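Local coordinates for protein FACT-Spt16 (Cicer arietinum, PDB 5CE6) that probably acts, as the N-terminal domain of a FACT histone chaperone subunit, in binding histones H3-H4 during transcription, at residues F277-S282 with V297-V302; L427-T432 with G447-K452. All coordinates share one frame; numbering follows the deposited sequence. Where two conformers were deposited one is given.

Contacts 1 and 2 both belong to the aminopeptidase-like (M24, pita-bread) lobe and lie next to each other, their centres about 13 Å apart. Contact 1 packs a loop on strand 296-306 mainly through apolar side chains, with no hydrogen bond across it, while contact 2 ties strand 424-435 to the segment leading into helix 451-454 through a salt bridge. Contact 2 is the more buried of the two; contact 1 is partly buried. Strand 427-432 joins them, because Leu427 and Leu428 pack on Val297 and Ile299, and Leu427 O lies 3.6 Å from Leu279 CD1. Apolar packing thus gives way to paired charges further along the same strand.

Contact 1. Residues F277-S282 with V297-V302; sequences FDLRPS and VIICAV
Phe277 drives its ring from the loop onto strand 297-302, where it meets Val297 and Ile299. Its CB leaves the backbone toward the strand, and with CG anti to the carbonyl carbon (chi1 -58°) the ring is carried out to these two side chains, which meet it obliquely. CD1 is the first ring atom to touch, 3.7 Å from the terminal CD1 of Ile299. CE1, further out, reaches both CG1 of Ile299 and CG2 of Val297. At the tip, CZ presses on Val297 CG2 at 3.4 Å, a close apolar contact in which the two side chains cross at about a right angle. CE2, on the other flank of the ring, also approaches this methyl, which thus lies near CE1, CZ and CE2. The carbonyl oxygen of Val297 lies in the ring plane at the edge, 3.6 Å from CZ. Leu279 comes in beside the ring: although its CB does not head for the strand, its CD2 lies 3.8 Å from Ile299 CD1, which therefore touches both loop residues. An alanine in place of Phe277 would probably leave Val297 CG2 without its loop partner and open a gap beside Ile299.

Between these two apolar residues, Asp278 shapes the loop. Its OD1 accepts the backbone N of Arg280 at 3.1 Å in an Asx turn, and its carboxylate takes NE and NH2 of the Arg280 guanidinium side-on, one to each oxygen. The loop follows strand 270-273, whose Gln272 hydrogen-bonds through NE2 to Asp278 O. Strand 296-306 runs between strands 270-273 and 309-319, while Phe425 and Ser426 of strand 424-435 also touch the side chain of Phe277.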
loop_
_atom_site.group_PDB
_atom_site.type_symbol
_atom_site.label_atom_id
_atom_site.label_comp_id
_atom_site.label_asym_id
_atom_site.label_seq_id
_atom_site.Cartn_x
_atom_site.Cartn_y
_atom_site.Cartn_z
ATOM N N PHE A 277 -14.773 -15.380 6.734
ATOM C CA PHE A 277 -14.321 -14.066 6.299
ATOM C C PHE A 277 -13.133 -13.615 7.139
ATOM O O PHE A 277 -12.936 -14.095 8.269
ATOM C CB PHE A 277 -15.483 -13.066 6.407
ATOM C CG PHE A 277 -16.675 -13.461 5.603
ATOM C CD1 PHE A 277 -16.692 -13.262 4.225
ATOM C CD2 PHE A 277 -17.775 -14.063 6.218
ATOM C CE1 PHE A 277 -17.804 -13.640 3.471
ATOM C CE2 PHE A 277 -18.887 -14.444 5.471
ATOM C CZ PHE A 277 -18.899 -14.239 4.103
ATOM N N ASP A 278 -12.344 -12.703 6.587
ATOM C CA ASP A 278 -11.163 -12.207 7.269
ATOM C C ASP A 278 -10.871 -10.888 6.606
ATOM O O ASP A 278 -10.477 -10.847 5.441
ATOM C CB ASP A 278 -10.007 -13.185 7.063
ATOM C CG ASP A 278 -8.744 -12.783 7.813
ATOM O OD1 ASP A 278 -8.673 -11.666 8.364
ATOM O OD2 ASP A 278 -7.806 -13.599 7.838
ATOM N N LEU A 279 -11.113 -9.795 7.324
ATOM C CA LEU A 279 -10.951 -8.485 6.717
ATOM C C LEU A 279 -9.542 -7.920 6.847
ATOM O O LEU A 279 -9.297 -6.788 6.442
ATOM C CB LEU A 279 -11.967 -7.493 7.274
ATOM C CG LEU A 279 -13.427 -7.922 7.159
ATOM C CD1 LEU A 279 -14.347 -6.774 7.552
ATOM C CD2 LEU A 279 -13.724 -8.393 5.747
ATOM N N ARG A 280 -8.615 -8.689 7.408
ATOM C CA ARG A 280 -7.222 -8.245 7.431
ATOM C C ARG A 280 -6.688 -8.226 5.999
ATOM O O ARG A 280 -7.081 -9.052 5.179
ATOM C CB ARG A 280 -6.389 -9.160 8.328
ATOM C CG ARG A 280 -6.785 -9.066 9.792
ATOM C CD ARG A 280 -6.082 -10.109 10.616
ATOM N NE ARG A 280 -6.431 -11.466 10.205
ATOM C CZ ARG A 280 -5.909 -12.554 10.756
ATOM N NH1 ARG A 280 -5.017 -12.426 11.728
ATOM N NH2 ARG A 280 -6.262 -13.763 10.334
ATOM N N PRO A 281 -5.818 -7.254 5.675
ATOM C CA PRO A 281 -5.375 -7.138 4.281
ATOM C C PRO A 281 -4.524 -8.333 3.841
ATOM O O PRO A 281 -4.355 -8.567 2.644
ATOM C CB PRO A 281 -4.562 -5.832 4.275
ATOM C CG PRO A 281 -4.128 -5.639 5.693
ATOM C CD PRO A 281 -5.256 -6.195 6.533
ATOM N N SER A 282 -4.019 -9.084 4.814
ATOM C CA SER A 282 -3.186 -10.257 4.557
ATOM C C SER A 282 -3.984 -11.530 4.275
ATOM O O SER A 282 -3.404 -12.610 4.118
ATOM C CB SER A 282 -2.281 -10.510 5.760
ATOM O OG SER A 282 -3.051 -10.748 6.926
ATOM N N VAL A 297 -23.313 -13.883 1.563
ATOM C CA VAL A 297 -22.544 -12.732 1.102
ATOM C C VAL A 297 -21.212 -13.215 0.549
ATOM O O VAL A 297 -20.702 -14.259 0.953
ATOM C CB VAL A 297 -22.319 -11.658 2.196
ATOM C CG1 VAL A 297 -23.646 -11.170 2.766
ATOM C CG2 VAL A 297 -21.462 -12.192 3.296
ATOM N N ILE A 298 -20.680 -12.452 -0.395
ATOM C CA ILE A 298 -19.415 -12.775 -1.050
ATOM C C ILE A 298 -18.559 -11.526 -1.019
ATOM O O ILE A 298 -19.005 -10.457 -1.446
ATOM C CB ILE A 298 -19.646 -13.208 -2.520
ATOM C CG1 ILE A 298 -20.488 -14.487 -2.566
ATOM C CG2 ILE A 298 -18.311 -13.412 -3.262
ATOM C CD1 ILE A 298 -21.048 -14.828 -3.955
ATOM N N ILE A 299 -17.329 -11.643 -0.518
ATOM C CA ILE A 299 -16.420 -10.498 -0.498
ATOM C C ILE A 299 -15.315 -10.692 -1.531
ATOM O O ILE A 299 -14.729 -11.769 -1.619
ATOM C CB ILE A 299 -15.787 -10.297 0.894
ATOM C CG1 ILE A 299 -16.864 -9.954 1.934
ATOM C CG2 ILE A 299 -14.736 -9.176 0.863
ATOM C CD1 ILE A 299 -16.298 -9.739 3.327
ATOM N N CYS A 300 -15.068 -9.660 -2.333
ATOM C CA CYS A 300 -13.945 -9.667 -3.270
ATOM C C CYS A 300 -13.125 -8.398 -3.136
ATOM O O CYS A 300 -13.653 -7.290 -3.220
ATOM C CB CYS A 300 -14.399 -9.799 -4.729
ATOM S SG CYS A 300 -13.008 -9.632 -5.916
ATOM N N ALA A 301 -11.824 -8.567 -2.939
ATOM C CA ALA A 301 -10.902 -7.431 -2.920
ATOM C C ALA A 301 -9.812 -7.685 -3.950
ATOM O O ALA A 301 -9.212 -8.752 -3.973
ATOM C CB ALA A 301 -10.291 -7.242 -1.536
ATOM N N VAL A 302 -9.575 -6.705 -4.815
ATOM C CA VAL A 302 -8.538 -6.858 -5.830
ATOM C C VAL A 302 -7.766 -5.559 -5.988
ATOM O O VAL A 302 -8.322 -4.474 -5.851
ATOM C CB VAL A 302 -9.153 -7.326 -7.179
ATOM C CG1 VAL A 302 -10.219 -6.376 -7.637
ATOM C CG2 VAL A 302 -8.100 -7.460 -8.239
#

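Contact 2. Residues L427-T432 with G447-K452; sequences LLLADT and GSKALK
Lys449 and Asp431 reach for each other from opposite directions and close a salt bridge, NZ to OD2 at 2.8 Å. The ammonium group meets OD2 from above the carboxylate plane, 42° out of it. A bend at chi3 (-78°) in the otherwise extended lysine chain sets the course of its last carbons, and CD passes 4.3 Å from Leu429 CD2, so the aliphatic part packs on the strand before the charge is paired.

Each polar end has further partners. NZ also donates to Gln336 OE1 on helix 323-342, and the same amide returns a bond from NE2 to Asp431 OD2, so Gln336 bridges the ion pair. Asp431 OD1 is taken up by a salt bridge from Arg315 NH2 and a hydrogen bond with Thr444 OG1. On the loop, Ser448 OG accepts the backbone N of Ala450 at 3.0 Å in an ST turn, and Tyr329 OH bonds to Lys449 O.

With two cationic side chains and two neutral polar ones around it, the buried carboxylate of Asp431 is likely to stay ionised, and its salt bridges and hydrogen bonds link strand 424-435 to strand 309-319, helix 323-342 and the chain entering helix 451-454.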
loop_
_atom_site.group_PDB
_atom_site.type_symbol
_atom_site.label_atom_id
_atom_site.label_comp_id
_atom_site.label_asym_id
_atom_site.label_seq_id
_atom_site.Cartn_x
_atom_site.Cartn_y
_atom_site.Cartn_z
ATOM N N LEU A 427 -18.721 -7.831 6.006
ATOM C CA LEU A 427 -18.945 -7.029 4.798
ATOM C C LEU A 427 -17.766 -6.096 4.622
ATOM O O LEU A 427 -17.180 -5.659 5.614
ATOM C CB LEU A 427 -20.211 -6.178 4.926
ATOM C CG LEU A 427 -21.517 -6.899 5.257
ATOM C CD1 LEU A 427 -22.596 -5.876 5.627
ATOM C CD2 LEU A 427 -21.983 -7.752 4.117
ATOM N N LEU A 428 -17.452 -5.757 3.377
ATOM C CA LEU A 428 -16.291 -4.910 3.078
ATOM C C LEU A 428 -16.509 -4.048 1.844
ATOM O O LEU A 428 -16.988 -4.532 0.804
ATOM C CB LEU A 428 -15.053 -5.796 2.889
ATOM C CG LEU A 428 -13.764 -5.045 2.546
ATOM C CD1 LEU A 428 -13.333 -4.191 3.731
ATOM C CD2 LEU A 428 -12.686 -6.059 2.195
ATOM N N LEU A 429 -16.156 -2.768 1.957
ATOM C CA LEU A 429 -16.150 -1.857 0.821
ATOM C C LEU A 429 -14.816 -1.135 0.781
ATOM O O LEU A 429 -14.357 -0.620 1.801
ATOM C CB LEU A 429 -17.280 -0.829 0.931
ATOM C CG LEU A 429 -18.684 -1.322 0.605
ATOM C CD1 LEU A 429 -19.691 -0.214 0.889
ATOM C CD2 LEU A 429 -18.756 -1.721 -0.861
ATOM N N ALA A 430 -14.190 -1.090 -0.388
ATOM C CA ALA A 430 -12.956 -0.317 -0.529
ATOM C C ALA A 430 -12.913 0.401 -1.853
ATOM O O ALA A 430 -13.329 -0.140 -2.882
ATOM C CB ALA A 430 -11.714 -1.202 -0.372
ATOM N N ASP A 431 -12.387 1.621 -1.815
ATOM C CA ASP A 431 -12.087 2.364 -3.035
ATOM C C ASP A 431 -10.767 3.098 -2.923
ATOM O O ASP A 431 -10.279 3.339 -1.819
ATOM C CB ASP A 431 -13.180 3.393 -3.318
ATOM C CG ASP A 431 -14.444 2.769 -3.852
ATOM O OD1 ASP A 431 -14.505 2.498 -5.070
ATOM O OD2 ASP A 431 -15.366 2.542 -3.059
ATOM N N THR A 432 -10.216 3.495 -4.073
ATOM C CA THR A 432 -9.000 4.325 -4.096
ATOM C C THR A 432 -9.413 5.752 -4.403
ATOM O O THR A 432 -10.149 6.001 -5.359
ATOM C CB THR A 432 -7.994 3.839 -5.134
ATOM O OG1 THR A 432 -7.679 2.476 -4.849
ATOM C CG2 THR A 432 -6.711 4.657 -5.067
ATOM N N GLY A 447 -19.623 2.017 -10.895
ATOM C CA GLY A 447 -21.060 1.859 -10.947
ATOM C C GLY A 447 -21.629 1.824 -9.549
ATOM O O GLY A 447 -20.893 1.670 -8.575
ATOM N N SER A 448 -22.945 1.965 -9.450
ATOM C CA SER A 448 -23.602 2.064 -8.151
ATOM C C SER A 448 -23.230 0.958 -7.171
ATOM O O SER A 448 -23.269 -0.227 -7.502
ATOM C CB SER A 448 -25.116 2.099 -8.324
ATOM O OG SER A 448 -25.758 2.020 -7.067
ATOM N N LYS A 449 -22.854 1.372 -5.963
ATOM C CA LYS A 449 -22.557 0.450 -4.877
ATOM C C LYS A 449 -23.807 0.187 -4.079
ATOM O O LYS A 449 -23.769 -0.564 -3.103
ATOM C CB LYS A 449 -21.503 1.048 -3.944
ATOM C CG LYS A 449 -20.107 1.031 -4.490
ATOM C CD LYS A 449 -19.119 1.618 -3.488
ATOM C CE LYS A 449 -19.140 3.134 -3.441
ATOM N NZ LYS A 449 -17.950 3.606 -2.646
ATOM N N ALA A 450 -24.912 0.828 -4.474
ATOM C CA ALA A 450 -26.166 0.685 -3.756
ATOM C C ALA A 450 -26.544 -0.776 -3.724
ATOM O O ALA A 450 -26.204 -1.533 -4.641
ATOM C CB ALA A 450 -27.272 1.509 -4.401
ATOM N N LEU A 451 -27.220 -1.153 -2.646
ATOM C CA LEU A 451 -27.680 -2.511 -2.414
ATOM C C LEU A 451 -28.324 -3.140 -3.645
ATOM O O LEU A 451 -27.998 -4.270 -4.011
ATOM C CB LEU A 451 -28.680 -2.514 -1.259
ATOM C CG LEU A 451 -29.245 -3.869 -0.851
ATOM C CD1 LEU A 451 -28.142 -4.728 -0.300
ATOM C CD2 LEU A 451 -30.352 -3.690 0.175
ATOM N N LYS A 452 -29.228 -2.400 -4.286
ATOM C CA LYS A 452 -29.987 -2.918 -5.424
ATOM C C LYS A 452 -29.085 -3.386 -6.566
ATOM O O LYS A 452 -29.461 -4.256 -7.352
ATOM C CB LYS A 452 -30.971 -1.862 -5.946
ATOM C CG LYS A 452 -30.300 -0.720 -6.695
ATOM C CD LYS A 452 -31.292 0.048 -7.561
ATOM C CE LYS A 452 -30.574 1.047 -8.458
ATOM N NZ LYS A 452 -29.688 1.960 -7.678
#